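PDB 2MCM: macromomycin from Streptomyces macromomyceticus, which binds non-covalently the cytotoxic, mutagenic chromophore of the antibiotic auromomycin, a weak DNA intercalator that causes single- and double-strand breaks. Local coordinates for residues V6-A9 / G15-V18; V33-V38 / V86-V91; A74-G77 / P82-T85. One frame throughout, in Å; residues are numbered along the deposited sequence. Where two conformers were deposited one is given.

In the fold
Along the chain contact 1 comes first, at the loop end of the hairpin of strands 3-7 and 16-23 in the three-stranded antiparallel sheet. The chain then runs on into strand 30-40, the first partner in contact 2, which belongs to the larger antiparallel sheet. Contact 3, within the hairpin 71-76/81-87, falls in sequence between the two halves of contact 2 and shares strand 81-87 with it. These two touch where V86 CG2 meets A74 CB at 3.7 Å, their centres about 11 Å apart. Contact 1 stands off, its centre about 14 Å from that of contact 2 and about 22 Å from that of contact 3. Contacts 2 and 3 thus tie the hairpin 71-76/81-87 to strand 30-40.

Contact 1: residues V6-A9 / G15-V18; sequences VTPA and GQTV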
loop_
_atom_site.group_PDB
_atom_site.type_symbol
_atom_site.label_atom_id
_atom_site.label_comp_id
_atom_site.label_asym_id
_atom_site.label_seq_id
_atom_site.Cartn_x
_atom_site.Cartn_y
_atom_site.Cartn_z
ATOM N N VAL A 6 0.789 -9.529 3.388
ATOM C CA VAL A 6 1.995 -8.654 3.622
ATOM C C VAL A 6 2.832 -9.364 4.680
ATOM O O VAL A 6 2.288 -9.674 5.751
ATOM C CB VAL A 6 1.554 -7.299 4.057
ATOM C CG1 VAL A 6 2.759 -6.369 4.396
ATOM C CG2 VAL A 6 0.648 -6.567 3.070
ATOM N N THR A 7 4.111 -9.605 4.332
ATOM C CA THR A 7 4.958 -10.322 5.310
ATOM C C THR A 7 6.302 -9.645 5.519
ATOM O O THR A 7 6.946 -9.390 4.505
ATOM C CB THR A 7 5.308 -11.739 4.646
ATOM O OG1 THR A 7 4.052 -12.395 4.344
ATOM C CG2 THR A 7 6.167 -12.553 5.615
ATOM N N PRO A 8 6.678 -9.329 6.727
ATOM C CA PRO A 8 5.893 -9.496 7.948
ATOM C C PRO A 8 4.868 -8.336 7.973
ATOM O O PRO A 8 4.983 -7.384 7.163
ATOM C CB PRO A 8 6.883 -9.279 9.102
ATOM C CG PRO A 8 8.105 -8.676 8.507
ATOM C CD PRO A 8 8.006 -8.699 6.979
ATOM N N ALA A 9 3.884 -8.417 8.868
ATOM C CA ALA A 9 2.894 -7.301 8.922
ATOM C C ALA A 9 2.790 -6.679 10.294
ATOM O O ALA A 9 2.085 -5.653 10.436
ATOM C CB ALA A 9 1.497 -7.863 8.553
ATOM N N GLY A 15 11.486 1.920 8.086
ATOM C CA GLY A 15 12.475 1.650 7.045
ATOM C C GLY A 15 12.646 0.221 6.716
ATOM O O GLY A 15 13.606 -0.287 6.066
ATOM N N GLN A 16 11.734 -0.642 7.198
ATOM C CA GLN A 16 11.733 -2.070 6.969
ATOM C C GLN A 16 11.166 -2.466 5.617
ATOM O O GLN A 16 10.128 -1.811 5.169
ATOM C CB GLN A 16 10.888 -2.849 8.040
ATOM C CG GLN A 16 11.072 -4.358 7.927
ATOM C CD GLN A 16 10.666 -5.054 9.243
ATOM O OE1 GLN A 16 10.278 -4.359 10.158
ATOM N NE2 GLN A 16 10.838 -6.354 9.335
ATOM N N THR A 17 11.695 -3.410 4.937
ATOM C CA THR A 17 11.176 -3.856 3.647
ATOM C C THR A 17 10.174 -4.968 3.921
ATOM O O THR A 17 10.557 -5.919 4.620
ATOM C CB THR A 17 12.306 -4.477 2.709
ATOM O OG1 THR A 17 13.181 -3.365 2.452
ATOM C CG2 THR A 17 11.695 -4.964 1.368
ATOM N N VAL A 18 8.962 -4.867 3.353
ATOM C CA VAL A 18 8.014 -6.023 3.556
ATOM C C VAL A 18 7.726 -6.603 2.175
ATOM O O VAL A 18 8.054 -5.917 1.153
ATOM C CB VAL A 18 6.740 -5.541 4.246
ATOM C CG1 VAL A 18 6.952 -4.957 5.635
ATOM C CG2 VAL A 18 5.930 -4.578 3.400
#
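The first beta hairpin of the chain, strands 3-7 and 16-23, opens out here, and V18 carries most of the contact between its arms. The methyl V18 CG2 meets V6 CG1 at 3.8 Å, the two valines meeting at a slant. The other methyl, V18 CG1, lies beside the backbone N (chi1 -62°), which carries it to P8: it sits 3.5 Å from P8 O and 4.1 Å from the ring carbon P8 CD. P8 O is buried by this contact and has no hydrogen-bond partner in the model. The peptide bond before P8 is cis, which bends the chain at the end of strand 3-7. One ring atom further on, P8 CG touches Q16 NE2 at 3.7 Å. The glutamine reaches over with its chain extended, while its OE1 accepts a hydrogen bond from S13 N in the connecting turn. Beyond the pair, V6 also packs on I109 and V18 on V68. G15 and Q16 both face V68 of strand 62-68, a G1 beta bulge in the other pairing of strand 16-23. Between 6-9 and 15-18 themselves, the arrangement is the loop end of an antiparallel beta hairpin with a cis-proline on one arm.

Contact 2: residues V33-V38 / V86-V91; sequences VGQCAV and VNCKVV
Q35 and A37 of strand 30-40 make the contacts with 86-91, and Q35 comes first. Its side chain runs out fully extended, CG anti to the backbone N (chi1 176°), and brings the amide nitrogen NE2 to 3.4 Å from C88 SG. No hydrogen bond is made here; NE2 gives its bond to H69 O, which helps fix the turn of the amide. C88 SG is itself tied to C93 in a disulfide, and F72 and F111 pack against both Q35 and C88. C36, next along, points away from 86-91 and forms the other disulfide of the protein, with C46. The segments thus meet through side chains, with no hydrogen bond between them, within the larger antiparallel sheet of the neocarzinostatin fold and the turn that follows strand 81-87. There 71-76 pairs with strand 81-87, and 30-40 pairs with 93-98. A37 turns its methyl back toward 86-91: CB lies 3.8 Å from V86 CG1, at the end of strand 81-87. The turn after it is held from within by N87. Its OD1 accepts from K89 N at 2.8 Å, an Asx turn, and N87 O takes both V90 N and V91 N at 3.1 Å.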
loop_
_atom_site.group_PDB
_atom_site.type_symbol
_atom_site.label_atom_id
_atom_site.label_comp_id
_atom_site.label_asym_id
_atom_site.label_seq_id
_atom_site.Cartn_x
_atom_site.Cartn_y
_atom_site.Cartn_z
ATOM N N VAL A 33 1.174 -0.205 -5.808
ATOM C CA VAL A 33 1.516 -0.804 -4.495
ATOM C C VAL A 33 1.905 0.253 -3.543
ATOM O O VAL A 33 2.753 1.187 -3.927
ATOM C CB VAL A 33 2.669 -1.815 -4.724
ATOM C CG1 VAL A 33 3.027 -2.452 -3.370
ATOM C CG2 VAL A 33 2.303 -2.897 -5.722
ATOM N N GLY A 34 1.380 0.396 -2.335
ATOM C CA GLY A 34 1.819 1.512 -1.475
ATOM C C GLY A 34 1.371 1.354 -0.036
ATOM O O GLY A 34 0.593 0.433 0.301
ATOM N N GLN A 35 1.872 2.231 0.798
ATOM C CA GLN A 35 1.513 2.298 2.232
ATOM C C GLN A 35 0.589 3.495 2.347
ATOM O O GLN A 35 0.832 4.616 1.890
ATOM C CB GLN A 35 2.796 2.531 3.082
ATOM C CG GLN A 35 2.501 2.714 4.552
ATOM C CD GLN A 35 3.705 3.004 5.431
ATOM O OE1 GLN A 35 4.833 3.089 4.872
ATOM N NE2 GLN A 35 3.473 3.150 6.713
ATOM N N CYS A 36 -0.602 3.265 2.949
ATOM C CA CYS A 36 -1.639 4.305 3.029
ATOM C C CYS A 36 -2.367 4.327 4.377
ATOM O O CYS A 36 -2.171 3.408 5.167
ATOM C CB CYS A 36 -2.709 3.979 1.946
ATOM S SG CYS A 36 -2.103 3.768 0.237
ATOM N N ALA A 37 -3.218 5.315 4.545
ATOM C CA ALA A 37 -4.014 5.433 5.775
ATOM C C ALA A 37 -5.198 6.310 5.379
ATOM O O ALA A 37 -5.172 6.976 4.389
ATOM C CB ALA A 37 -3.237 6.159 6.884
ATOM N N VAL A 38 -6.224 6.248 6.251
ATOM C CA VAL A 38 -7.403 7.134 6.022
ATOM C C VAL A 38 -7.043 8.438 6.744
ATOM O O VAL A 38 -6.852 8.473 7.989
ATOM C CB VAL A 38 -8.699 6.462 6.569
ATOM C CG1 VAL A 38 -9.819 7.516 6.503
ATOM C CG2 VAL A 38 -9.092 5.252 5.787
ATOM N N VAL A 86 1.425 11.568 8.534
ATOM C CA VAL A 86 0.648 10.459 9.060
ATOM C C VAL A 86 1.593 9.663 9.990
ATOM O O VAL A 86 2.660 9.239 9.556
ATOM C CB VAL A 86 0.130 9.533 7.937
ATOM C CG1 VAL A 86 -0.572 8.324 8.552
ATOM C CG2 VAL A 86 -0.903 10.224 7.041
ATOM N N ASN A 87 1.180 9.406 11.223
ATOM C CA ASN A 87 2.007 8.630 12.168
ATOM C C ASN A 87 1.297 7.295 12.346
ATOM O O ASN A 87 0.146 7.317 12.907
ATOM C CB ASN A 87 2.124 9.425 13.453
ATOM C CG ASN A 87 2.906 8.656 14.496
ATOM O OD1 ASN A 87 3.097 7.440 14.515
ATOM N ND2 ASN A 87 3.288 9.545 15.445
ATOM N N CYS A 88 1.848 6.219 11.897
ATOM C CA CYS A 88 1.251 4.889 11.930
ATOM C C CYS A 88 1.300 4.243 13.308
ATOM O O CYS A 88 0.799 3.098 13.362
ATOM C CB CYS A 88 1.814 3.979 10.843
ATOM S SG CYS A 88 1.616 4.651 9.133
ATOM N N LYS A 89 1.808 4.914 14.294
ATOM C CA LYS A 89 1.799 4.363 15.642
ATOM C C LYS A 89 0.579 4.990 16.304
ATOM O O LYS A 89 0.267 4.553 17.437
ATOM C CB LYS A 89 3.099 4.665 16.406
ATOM C CG LYS A 89 4.205 3.711 15.917
ATOM C CD LYS A 89 5.555 3.895 16.546
ATOM C CE LYS A 89 5.768 3.253 17.890
ATOM N NZ LYS A 89 4.989 1.997 18.080
ATOM N N VAL A 90 -0.086 5.939 15.695
ATOM C CA VAL A 90 -1.279 6.618 16.252
ATOM C C VAL A 90 -2.526 6.240 15.466
ATOM O O VAL A 90 -3.616 6.107 16.093
ATOM C CB VAL A 90 -1.042 8.161 16.263
ATOM C CG1 VAL A 90 -2.275 8.977 16.610
ATOM C CG2 VAL A 90 0.145 8.494 17.133
ATOM N N VAL A 91 -2.448 6.199 14.155
ATOM C CA VAL A 91 -3.578 5.839 13.287
ATOM C C VAL A 91 -3.206 4.516 12.624
ATOM O O VAL A 91 -2.062 4.075 12.544
ATOM C CB VAL A 91 -3.956 6.868 12.243
ATOM C CG1 VAL A 91 -4.393 8.161 12.940
ATOM C CG2 VAL A 91 -3.040 7.023 11.069
#

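Contact 3: residues A74-G77 / P82-T85; sequences AVVG and PWGT
A74 N donates to G84 O at 2.8 Å, nearly straight at 169°, and A74 O in turn accepts from W83 N at 2.9 Å. One residue of strand 71-76 thus faces two of strand 81-87, W83 and G84, which is a classic beta bulge; beyond it V75 pairs with P82 in a non-hydrogen-bonded position, their CA atoms 4.3 Å apart. W83 departs from the extended form, and G84 follows with a positive phi (146°), an angle that favours glycine. W83 CB lies 4.0 Å from V76 CG1, and the A74 methyl sits obliquely beside the indole, CB to W83 CE3 at 4.5 Å. A chi1 of -177° swings the tryptophan ring away from its own backbone N and on outward from strand 71-76, where NE1 hydrogen-bonds to E40 OE2 and V39 packs against both V76 and W83. V75 CG1, on the other face, reaches P82 CA at 4.3 Å. Two short, nearly straight backbone bonds therefore hold the bulged hairpin, while the indole takes its polar partner from strand 30-40, which joins the hairpin side chains to that strand near the protein surface.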
loop_
_atom_site.group_PDB
_atom_site.type_symbol
_atom_site.label_atom_id
_atom_site.label_comp_id
_atom_site.label_asym_id
_atom_site.label_seq_id
_atom_site.Cartn_x
_atom_site.Cartn_y
_atom_site.Cartn_z
ATOM N N ALA A 74 1.758 12.051 3.557
ATOM C CA ALA A 74 0.728 11.456 2.678
ATOM C C ALA A 74 0.356 12.417 1.545
ATOM O O ALA A 74 0.372 13.637 1.795
ATOM C CB ALA A 74 -0.501 11.171 3.538
ATOM N N VAL A 75 0.085 11.817 0.381
ATOM C CA VAL A 75 -0.425 12.608 -0.763
ATOM C C VAL A 75 -1.875 12.056 -1.021
ATOM O O VAL A 75 -2.059 10.852 -0.706
ATOM C CB VAL A 75 0.449 12.600 -1.989
ATOM C CG1 VAL A 75 1.886 13.019 -1.623
ATOM C CG2 VAL A 75 0.525 11.210 -2.614
ATOM N N VAL A 76 -2.744 12.956 -1.446
ATOM C CA VAL A 76 -4.157 12.524 -1.725
ATOM C C VAL A 76 -4.570 12.858 -3.138
ATOM O O VAL A 76 -4.058 13.803 -3.770
ATOM C CB VAL A 76 -5.076 13.249 -0.688
ATOM C CG1 VAL A 76 -4.864 12.742 0.725
ATOM C CG2 VAL A 76 -4.970 14.758 -0.759
ATOM N N GLY A 77 -5.529 12.120 -3.686
ATOM C CA GLY A 77 -6.061 12.408 -5.025
ATOM C C GLY A 77 -5.157 11.825 -6.089
ATOM O O GLY A 77 -4.141 11.207 -5.797
ATOM N N PRO A 82 0.049 17.063 -1.607
ATOM C CA PRO A 82 0.494 16.821 -0.234
ATOM C C PRO A 82 -0.594 17.183 0.756
ATOM O O PRO A 82 -1.291 18.217 0.709
ATOM C CB PRO A 82 1.700 17.762 -0.027
ATOM C CG PRO A 82 2.162 18.020 -1.429
ATOM C CD PRO A 82 0.853 18.119 -2.249
ATOM N N TRP A 83 -0.771 16.275 1.709
ATOM C CA TRP A 83 -1.736 16.467 2.789
ATOM C C TRP A 83 -1.055 16.752 4.106
ATOM O O TRP A 83 -1.452 17.671 4.851
ATOM C CB TRP A 83 -2.616 15.167 2.909
ATOM C CG TRP A 83 -3.660 15.326 3.954
ATOM C CD1 TRP A 83 -4.878 15.955 3.862
ATOM C CD2 TRP A 83 -3.548 14.906 5.324
ATOM N NE1 TRP A 83 -5.528 15.909 5.068
ATOM C CE2 TRP A 83 -4.725 15.300 5.997
ATOM C CE3 TRP A 83 -2.551 14.237 6.037
ATOM C CZ2 TRP A 83 -4.954 15.043 7.338
ATOM C CZ3 TRP A 83 -2.776 13.992 7.365
ATOM C CH2 TRP A 83 -3.941 14.381 8.043
ATOM N N GLY A 84 -0.032 16.008 4.435
ATOM C CA GLY A 84 0.583 16.252 5.780
ATOM C C GLY A 84 1.078 14.926 6.322
ATOM O O GLY A 84 1.134 13.882 5.628
ATOM N N THR A 85 1.548 14.968 7.571
ATOM C CA THR A 85 2.158 13.817 8.166
ATOM C C THR A 85 1.159 12.821 8.704
ATOM O O THR A 85 0.179 13.284 9.344
ATOM C CB THR A 85 3.049 14.290 9.417
ATOM O OG1 THR A 85 3.933 15.294 8.851
ATOM C CG2 THR A 85 3.790 13.115 10.053
#